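Side-chain contacts in foldase protein PrsA (Bacillus subtilis, PDB 4WO7), which assists the folding of secreted proteins after their export across the cell membrane and has peptidyl-prolyl cis-trans isomerase activity: residues L40-V45 against A233-V238; K110-G115 against K220-E225; A133-K138 against K151-D156. One frame throughout, in Å; residues are numbered along the deposited sequence.

Interaction 1: residues L40-V45 against A233-V238; sequences LVQEKV and AVQEAV
Q42 reaches from helix 21-49 to Q235 and V238 on helix 231-244, a helix-to-helix contact that brings an N-terminal and a C-terminal part of the chain together beside the long helix 81-101. The polar share is a paired amide. Q42 NE2 donates to Q235 OE1 over 3.0 Å with an N-H...O angle of 160°, arriving in the carbonyl plane on a lone pair. The return bond, Q235 NE2 to Q42 OE1, is weak at 3.4 Å. With the two amide planes only 10° apart, donor faces acceptor at both positions, which is why glutamine suits both places: each amide offers what the other needs. Q42 arrives on a chain extended beyond CG, whereas Q235 bends at CG (chi2 -59°) to lay its amide alongside. Q42 OE1 also shares a hydrogen bond with Y90 OH of helix 81-101, so this buried oxygen has a stronger partner than Q235. A leucine in place of Q42 would probably leave the Q235 amide and the Y90 hydroxyl without their mates. The apolar share belongs to V238, a short branched residue that packs against the Q42 amide without competing for its polar atoms. Its CG1 methyl lies over the face of the Q42 amide, almost directly above CD, at 3.4 Å.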
loop_
_atom_site.group_PDB
_atom_site.type_symbol
_atom_site.label_atom_id
_atom_site.label_comp_id
_atom_site.label_asym_id
_atom_site.label_seq_id
_atom_site.Cartn_x
_atom_site.Cartn_y
_atom_site.Cartn_z
ATOM N N LEU A 40 -20.394 8.093 -2.559
ATOM C CA LEU A 40 -21.495 9.015 -2.818
ATOM C C LEU A 40 -22.831 8.494 -2.312
ATOM O O LEU A 40 -23.605 9.203 -1.668
ATOM C CB LEU A 40 -21.609 9.292 -4.320
ATOM C CG LEU A 40 -20.519 10.147 -4.960
ATOM C CD1 LEU A 40 -20.667 10.143 -6.478
ATOM C CD2 LEU A 40 -20.568 11.572 -4.415
ATOM N N VAL A 41 -23.086 7.233 -2.615
ATOM C CA VAL A 41 -24.324 6.583 -2.234
ATOM C C VAL A 41 -24.388 6.385 -0.717
ATOM O O VAL A 41 -25.418 6.647 -0.092
ATOM C CB VAL A 41 -24.467 5.253 -2.994
ATOM C CG1 VAL A 41 -25.541 4.373 -2.395
ATOM C CG2 VAL A 41 -24.746 5.529 -4.466
ATOM N N GLN A 42 -23.293 5.917 -0.128
ATOM C CA GLN A 42 -23.252 5.713 1.318
ATOM C C GLN A 42 -23.407 7.009 2.124
ATOM O O GLN A 42 -24.104 7.037 3.139
ATOM C CB GLN A 42 -21.949 5.027 1.726
ATOM C CG GLN A 42 -21.896 3.554 1.371
ATOM C CD GLN A 42 -20.600 2.890 1.783
ATOM O OE1 GLN A 42 -19.744 3.512 2.420
ATOM N NE2 GLN A 42 -20.447 1.618 1.422
ATOM N N GLU A 43 -22.773 8.085 1.676
ATOM C CA GLU A 43 -22.888 9.342 2.406
ATOM C C GLU A 43 -24.275 9.953 2.254
ATOM O O GLU A 43 -24.712 10.707 3.117
ATOM C CB GLU A 43 -21.806 10.335 1.974
ATOM C CG GLU A 43 -22.003 11.004 0.626
ATOM C CD GLU A 43 -20.769 11.791 0.198
ATOM O OE1 GLU A 43 -19.722 11.679 0.872
ATOM O OE2 GLU A 43 -20.844 12.523 -0.812
ATOM N N LYS A 44 -24.969 9.625 1.169
ATOM C CA LYS A 44 -26.355 10.064 1.014
ATOM C C LYS A 44 -27.288 9.290 1.922
ATOM O O LYS A 44 -28.101 9.873 2.642
ATOM C CB LYS A 44 -26.841 9.892 -0.419
ATOM C CG LYS A 44 -26.533 11.033 -1.344
ATOM C CD LYS A 44 -27.335 10.875 -2.620
ATOM C CE LYS A 44 -27.199 12.092 -3.499
ATOM N NZ LYS A 44 -25.812 12.233 -4.005
ATOM N N VAL A 45 -27.171 7.969 1.880
ATOM C CA VAL A 45 -28.058 7.112 2.647
ATOM C C VAL A 45 -27.821 7.345 4.129
ATOM O O VAL A 45 -28.771 7.552 4.884
ATOM C CB VAL A 45 -27.874 5.624 2.266
ATOM C CG1 VAL A 45 -28.542 4.692 3.274
ATOM C CG2 VAL A 45 -28.426 5.384 0.864
ATOM N N ALA A 233 -14.471 -4.050 9.029
ATOM C CA ALA A 233 -15.557 -4.252 9.980
ATOM C C ALA A 233 -16.592 -3.131 9.848
ATOM O O ALA A 233 -17.798 -3.347 9.991
ATOM C CB ALA A 233 -15.011 -4.312 11.412
ATOM N N VAL A 234 -16.105 -1.926 9.580
ATOM C CA VAL A 234 -16.976 -0.777 9.369
ATOM C C VAL A 234 -17.819 -0.971 8.105
ATOM O O VAL A 234 -19.044 -0.863 8.147
ATOM C CB VAL A 234 -16.163 0.536 9.255
ATOM C CG1 VAL A 234 -17.079 1.715 8.916
ATOM C CG2 VAL A 234 -15.428 0.823 10.558
ATOM N N GLN A 235 -17.161 -1.268 6.987
ATOM C CA GLN A 235 -17.854 -1.450 5.713
ATOM C C GLN A 235 -18.802 -2.632 5.745
ATOM O O GLN A 235 -19.856 -2.614 5.108
ATOM C CB GLN A 235 -16.852 -1.637 4.570
ATOM C CG GLN A 235 -16.238 -0.349 4.068
ATOM C CD GLN A 235 -17.292 0.614 3.558
ATOM O OE1 GLN A 235 -18.192 0.218 2.819
ATOM N NE2 GLN A 235 -17.206 1.874 3.976
ATOM N N GLU A 236 -18.425 -3.659 6.496
ATOM C CA GLU A 236 -19.301 -4.798 6.708
ATOM C C GLU A 236 -20.584 -4.300 7.368
ATOM O O GLU A 236 -21.683 -4.729 7.016
ATOM C CB GLU A 236 -18.602 -5.866 7.557
ATOM C CG GLU A 236 -19.398 -7.155 7.736
ATOM C CD GLU A 236 -18.694 -8.166 8.626
ATOM O OE1 GLU A 236 -17.475 -8.016 8.858
ATOM O OE2 GLU A 236 -19.357 -9.124 9.080
ATOM N N ALA A 237 -20.441 -3.385 8.322
ATOM C CA ALA A 237 -21.599 -2.802 8.990
ATOM C C ALA A 237 -22.396 -1.874 8.078
ATOM O O ALA A 237 -23.626 -1.940 8.039
ATOM C CB ALA A 237 -21.162 -2.042 10.230
ATOM N N VAL A 238 -21.692 -1.014 7.348
ATOM C CA VAL A 238 -22.332 -0.039 6.470
ATOM C C VAL A 238 -23.123 -0.748 5.374
ATOM O O VAL A 238 -24.201 -0.299 4.988
ATOM C CB VAL A 238 -21.290 0.913 5.839
ATOM C CG1 VAL A 238 -21.929 1.806 4.770
ATOM C CG2 VAL A 238 -20.669 1.786 6.914
#

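Interaction 2: residues K110-G115 against K220-E225; sequences KEYWEG and KSEVLE
Y112 is the residue of 110-115 that meets 220-225, with E222 at the hydroxyl end of its ring and V223 at the root of its side chain. The segment starts on the last turn of helix 106-113. There K110 takes no part in the contact; its carbonyl O receives E114 N at 3.0 Å, and its ammonium forms a long salt bridge to E114. At Y112 the side chain points at the other helix, CG lying anti to the backbone N (chi1 -174°), which stretches the ring across the gap. Its OH makes a weak hydrogen bond to E222 OE1 at 2.9 Å. Ring and carboxylate planes stand 77° apart, and OE1 comes to the ring obliquely, 3.6 Å from Y112 CZ. Nearer the backbone, V223 CG2 packs on Y112 CB at 3.7 Å. Tyrosine suits this place because one residue supplies an apolar base for valine and a hydroxyl that the length of the ring carries to the glutamate. W113 takes no part in the contact with 220-225 but touches L219 farther back on the same helix; its ring also makes a cation-pi contact with R209 and an edge-to-face one with Y212. E114 is the first residue beyond helical geometry, and G115 follows with a positive phi of 131° that a side chain would hardly tolerate. Y112 also touches L219 and Q226 of helix 216-228, while E222 OE1 has weak further links to R121 on strand 119-127 and W167 on strand 164-169.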
loop_
_atom_site.group_PDB
_atom_site.type_symbol
_atom_site.label_atom_id
_atom_site.label_comp_id
_atom_site.label_asym_id
_atom_site.label_seq_id
_atom_site.Cartn_x
_atom_site.Cartn_y
_atom_site.Cartn_z
ATOM N N LYS A 110 -14.574 -12.110 26.485
ATOM C CA LYS A 110 -13.792 -13.074 27.246
ATOM C C LYS A 110 -12.563 -13.424 26.426
ATOM O O LYS A 110 -11.494 -13.687 26.969
ATOM C CB LYS A 110 -14.606 -14.327 27.579
ATOM C CG LYS A 110 -14.043 -15.117 28.764
ATOM C CD LYS A 110 -14.978 -16.232 29.210
ATOM C CE LYS A 110 -14.593 -17.573 28.604
ATOM N NZ LYS A 110 -13.450 -18.217 29.316
ATOM N N GLU A 111 -12.735 -13.402 25.108
ATOM C CA GLU A 111 -11.644 -13.621 24.168
ATOM C C GLU A 111 -10.608 -12.513 24.233
ATOM O O GLU A 111 -9.433 -12.744 23.964
ATOM C CB GLU A 111 -12.178 -13.695 22.744
ATOM C CG GLU A 111 -11.104 -13.807 21.686
ATOM C CD GLU A 111 -11.682 -13.925 20.292
ATOM O OE1 GLU A 111 -10.891 -14.020 19.330
ATOM O OE2 GLU A 111 -12.924 -13.918 20.157
ATOM N N TYR A 112 -11.060 -11.294 24.499
ATOM C CA TYR A 112 -10.149 -10.167 24.647
ATOM C C TYR A 112 -9.468 -10.221 26.015
ATOM O O TYR A 112 -8.283 -9.903 26.145
ATOM C CB TYR A 112 -10.881 -8.839 24.462
ATOM C CG TYR A 112 -9.956 -7.639 24.465
ATOM C CD1 TYR A 112 -9.264 -7.269 23.319
ATOM C CD2 TYR A 112 -9.758 -6.890 25.615
ATOM C CE1 TYR A 112 -8.410 -6.179 23.318
ATOM C CE2 TYR A 112 -8.903 -5.799 25.622
ATOM C CZ TYR A 112 -8.234 -5.448 24.471
ATOM O OH TYR A 112 -7.385 -4.362 24.483
ATOM N N TRP A 113 -10.232 -10.606 27.035
ATOM C CA TRP A 113 -9.711 -10.727 28.387
ATOM C C TRP A 113 -8.552 -11.718 28.394
ATOM O O TRP A 113 -7.461 -11.398 28.861
ATOM C CB TRP A 113 -10.835 -11.192 29.325
ATOM C CG TRP A 113 -10.488 -11.298 30.774
ATOM C CD1 TRP A 113 -10.489 -10.290 31.694
ATOM C CD2 TRP A 113 -10.109 -12.487 31.481
ATOM N NE1 TRP A 113 -10.125 -10.775 32.929
ATOM C CE2 TRP A 113 -9.879 -12.120 32.822
ATOM C CE3 TRP A 113 -9.919 -13.821 31.105
ATOM C CZ2 TRP A 113 -9.482 -13.036 33.788
ATOM C CZ3 TRP A 113 -9.522 -14.729 32.068
ATOM C CH2 TRP A 113 -9.308 -14.333 33.392
ATOM N N GLU A 114 -8.792 -12.920 27.880
ATOM C CA GLU A 114 -7.727 -13.899 27.682
ATOM C C GLU A 114 -6.925 -13.465 26.454
ATOM O O GLU A 114 -7.397 -13.557 25.324
ATOM C CB GLU A 114 -8.300 -15.309 27.538
ATOM C CG GLU A 114 -9.117 -15.532 26.281
ATOM C CD GLU A 114 -10.156 -16.630 26.433
ATOM O OE1 GLU A 114 -10.203 -17.275 27.503
ATOM O OE2 GLU A 114 -10.931 -16.847 25.476
ATOM N N GLY A 115 -5.702 -13.009 26.679
ATOM C CA GLY A 115 -4.909 -12.397 25.631
ATOM C C GLY A 115 -4.385 -11.109 26.236
ATOM O O GLY A 115 -3.426 -10.508 25.756
ATOM N N LYS A 220 -15.453 -4.468 26.970
ATOM C CA LYS A 220 -16.441 -4.414 25.903
ATOM C C LYS A 220 -16.242 -3.118 25.115
ATOM O O LYS A 220 -16.299 -3.105 23.884
ATOM C CB LYS A 220 -17.863 -4.502 26.452
ATOM C CG LYS A 220 -18.886 -4.823 25.378
ATOM C CD LYS A 220 -20.292 -4.964 25.931
ATOM C CE LYS A 220 -21.243 -5.550 24.893
ATOM N NZ LYS A 220 -22.601 -5.767 25.463
ATOM N N SER A 221 -16.001 -2.030 25.840
ATOM C CA SER A 221 -15.822 -0.726 25.221
ATOM C C SER A 221 -14.541 -0.731 24.399
ATOM O O SER A 221 -14.481 -0.122 23.330
ATOM C CB SER A 221 -15.785 0.380 26.280
ATOM O OG SER A 221 -17.067 0.580 26.852
ATOM N N GLU A 222 -13.523 -1.425 24.897
ATOM C CA GLU A 222 -12.266 -1.558 24.168
ATOM C C GLU A 222 -12.409 -2.412 22.911
ATOM O O GLU A 222 -11.843 -2.076 21.870
ATOM C CB GLU A 222 -11.181 -2.161 25.056
ATOM C CG GLU A 222 -10.608 -1.217 26.093
ATOM C CD GLU A 222 -9.381 -1.801 26.771
ATOM O OE1 GLU A 222 -8.443 -2.202 26.051
ATOM O OE2 GLU A 222 -9.355 -1.863 28.020
ATOM N N VAL A 223 -13.158 -3.511 23.003
ATOM C CA VAL A 223 -13.364 -4.376 21.842
ATOM C C VAL A 223 -14.032 -3.590 20.736
ATOM O O VAL A 223 -13.627 -3.677 19.579
ATOM C CB VAL A 223 -14.239 -5.620 22.165
ATOM C CG1 VAL A 223 -14.706 -6.317 20.869
ATOM C CG2 VAL A 223 -13.504 -6.604 23.071
ATOM N N LEU A 224 -15.054 -2.824 21.100
ATOM C CA LEU A 224 -15.796 -2.036 20.133
ATOM C C LEU A 224 -14.911 -0.988 19.470
ATOM O O LEU A 224 -14.990 -0.781 18.261
ATOM C CB LEU A 224 -16.986 -1.360 20.809
ATOM C CG LEU A 224 -17.822 -0.433 19.924
ATOM C CD1 LEU A 224 -18.426 -1.170 18.728
ATOM C CD2 LEU A 224 -18.896 0.224 20.769
ATOM N N GLU A 225 -14.054 -0.342 20.253
ATOM C CA GLU A 225 -13.174 0.678 19.701
ATOM C C GLU A 225 -12.193 0.035 18.740
ATOM O O GLU A 225 -11.759 0.653 17.771
ATOM C CB GLU A 225 -12.405 1.411 20.796
ATOM C CG GLU A 225 -11.811 2.724 20.303
ATOM C CD GLU A 225 -11.267 3.591 21.413
ATOM O OE1 GLU A 225 -11.618 3.349 22.586
ATOM O OE2 GLU A 225 -10.488 4.521 21.111
#

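Interaction 3: residues A133-K138 against K151-D156; sequences AEEVEK and KEYSTD
V136 and Y153 bring the backbones nearest each other, 7.9 Å from CA to CA, Y153 being the last residue of helix 146-153 before the chain leaves helical geometry at S154. These two successive helices belong to the parvulin-type (PpiC) isomerase domain. The main contact is CH-pi: V136 CG2 sits over one face of the Y153 ring, 3.7 Å from its centroid and 18° off the normal, displaced toward CD2. A chi1 of -71° places CG of Y153 beside its backbone N, and the ring presents that face to the valine. Valine fits because its branched methyls can serve two surfaces: V136 also packs on I125 and I202 of the central sheet. E135, one residue earlier, runs out extended and crosses the hydroxyl end of the ring at about a right angle, its carboxylate plane turned 73° from the ring. E135 OE2 stays 3.6 Å from Y153 OH, and no hydrogen bond joins them. Glutamate suits this exposed position, where its carboxylate can meet solvent while its CD lies near the phenol. The contact between these two segments thus probably rests mainly on dispersion between methyl and ring, since no hydrogen bond crosses it.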
loop_
_atom_site.group_PDB
_atom_site.type_symbol
_atom_site.label_atom_id
_atom_site.label_comp_id
_atom_site.label_asym_id
_atom_site.label_seq_id
_atom_site.Cartn_x
_atom_site.Cartn_y
_atom_site.Cartn_z
ATOM N N ALA A 133 14.079 15.552 31.008
ATOM C CA ALA A 133 13.240 14.608 31.726
ATOM C C ALA A 133 13.057 15.051 33.177
ATOM O O ALA A 133 11.968 14.926 33.737
ATOM C CB ALA A 133 13.841 13.216 31.654
ATOM N N GLU A 134 14.121 15.580 33.776
ATOM C CA GLU A 134 14.069 16.024 35.166
ATOM C C GLU A 134 13.263 17.315 35.274
ATOM O O GLU A 134 12.690 17.612 36.322
ATOM C CB GLU A 134 15.476 16.223 35.730
ATOM C CG GLU A 134 16.239 14.918 35.912
ATOM C CD GLU A 134 17.675 15.117 36.358
ATOM O OE1 GLU A 134 18.047 14.534 37.402
ATOM O OE2 GLU A 134 18.435 15.814 35.650
ATOM N N GLU A 135 13.221 18.074 34.183
ATOM C CA GLU A 135 12.359 19.248 34.096
ATOM C C GLU A 135 10.905 18.815 34.179
ATOM O O GLU A 135 10.101 19.403 34.904
ATOM C CB GLU A 135 12.602 19.995 32.782
ATOM C CG GLU A 135 11.705 21.209 32.569
ATOM C CD GLU A 135 11.996 21.929 31.262
ATOM O OE1 GLU A 135 12.678 21.336 30.396
ATOM O OE2 GLU A 135 11.544 23.082 31.098
ATOM N N VAL A 136 10.589 17.761 33.436
ATOM C CA VAL A 136 9.248 17.199 33.402
ATOM C C VAL A 136 8.939 16.467 34.700
ATOM O O VAL A 136 7.806 16.497 35.180
ATOM C CB VAL A 136 9.081 16.239 32.206
ATOM C CG1 VAL A 136 7.734 15.526 32.243
ATOM C CG2 VAL A 136 9.267 16.991 30.902
ATOM N N GLU A 137 9.948 15.813 35.264
ATOM C CA GLU A 137 9.777 15.114 36.530
ATOM C C GLU A 137 9.381 16.124 37.606
ATOM O O GLU A 137 8.547 15.834 38.466
ATOM C CB GLU A 137 11.055 14.370 36.922
ATOM C CG GLU A 137 10.846 13.341 38.021
ATOM C CD GLU A 137 10.007 12.164 37.559
ATOM O OE1 GLU A 137 10.297 11.614 36.473
ATOM O OE2 GLU A 137 9.055 11.790 38.276
ATOM N N LYS A 138 9.976 17.314 37.551
ATOM C CA LYS A 138 9.668 18.360 38.524
ATOM C C LYS A 138 8.305 19.000 38.283
ATOM O O LYS A 138 7.615 19.373 39.230
ATOM C CB LYS A 138 10.738 19.456 38.534
ATOM C CG LYS A 138 12.029 19.065 39.226
ATOM C CD LYS A 138 13.065 20.168 39.127
ATOM C CE LYS A 138 14.368 19.747 39.779
ATOM N NZ LYS A 138 14.201 19.466 41.241
ATOM N N LYS A 151 1.602 15.877 26.074
ATOM C CA LYS A 151 1.249 16.666 24.901
ATOM C C LYS A 151 2.273 17.769 24.683
ATOM O O LYS A 151 2.563 18.131 23.544
ATOM C CB LYS A 151 -0.148 17.283 25.015
ATOM C CG LYS A 151 -1.297 16.303 24.888
ATOM C CD LYS A 151 -2.625 16.962 25.226
ATOM C CE LYS A 151 -3.778 15.982 25.102
ATOM N NZ LYS A 151 -3.789 14.951 26.171
ATOM N N GLU A 152 2.828 18.298 25.770
ATOM C CA GLU A 152 3.759 19.414 25.662
ATOM C C GLU A 152 5.178 18.966 25.307
ATOM O O GLU A 152 5.857 19.636 24.529
ATOM C CB GLU A 152 3.795 20.219 26.963
ATOM C CG GLU A 152 4.640 21.484 26.871
ATOM C CD GLU A 152 4.656 22.266 28.169
ATOM O OE1 GLU A 152 3.900 21.896 29.092
ATOM O OE2 GLU A 152 5.421 23.251 28.265
ATOM N N TYR A 153 5.620 17.841 25.871
ATOM C CA TYR A 153 7.025 17.435 25.775
ATOM C C TYR A 153 7.308 16.183 24.949
ATOM O O TYR A 153 8.346 16.108 24.290
ATOM C CB TYR A 153 7.579 17.208 27.181
ATOM C CG TYR A 153 7.764 18.474 27.977
ATOM C CD1 TYR A 153 6.705 19.047 28.669
ATOM C CD2 TYR A 153 9.006 19.086 28.057
ATOM C CE1 TYR A 153 6.875 20.205 29.399
ATOM C CE2 TYR A 153 9.186 20.240 28.788
ATOM C CZ TYR A 153 8.120 20.794 29.458
ATOM O OH TYR A 153 8.306 21.945 30.184
ATOM N N SER A 154 6.401 15.212 24.960
ATOM C CA SER A 154 6.732 13.901 24.401
ATOM C C SER A 154 6.961 13.974 22.892
ATOM O O SER A 154 6.255 14.675 22.167
ATOM C CB SER A 154 5.653 12.866 24.721
ATOM O OG SER A 154 6.156 11.556 24.489
ATOM N N THR A 155 7.964 13.226 22.441
ATOM C CA THR A 155 8.349 13.169 21.037
ATOM C C THR A 155 7.554 12.103 20.292
ATOM O O THR A 155 7.393 12.170 19.075
ATOM C CB THR A 155 9.866 12.844 20.906
ATOM O OG1 THR A 155 10.634 13.757 21.700
ATOM C CG2 THR A 155 10.348 12.902 19.459
ATOM N N ASP A 156 7.038 11.136 21.043
ATOM C CA ASP A 156 6.328 9.995 20.474
ATOM C C ASP A 156 4.939 10.334 19.921
ATOM O O ASP A 156 4.371 11.386 20.215
ATOM C CB ASP A 156 6.220 8.895 21.533
ATOM C CG ASP A 156 5.771 7.571 20.956
ATOM O OD1 ASP A 156 6.528 6.986 20.153
ATOM O OD2 ASP A 156 4.664 7.113 21.307
#

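The three contacts string out along an elongated chain. Interactions 1 and 2 are neighbours, their centres about 25 Å and nearest atoms about 8 Å apart, and they use consecutive helices, 216-228 and 231-244. Interaction 2 joins the helix that precedes strand 119-127 to the one that follows strand 200-207, so it ties together the chain's way into and out of the isomerase sheet. Interaction 3 lies within that isomerase domain, about 31 Å from interaction 2 and 41 Å from interaction 1 between centres, and joins parts close in sequence, whereas interaction 1 spans most of the chain. All three are internal to one subunit, although 40-45 also packs against the second subunit of the dimer.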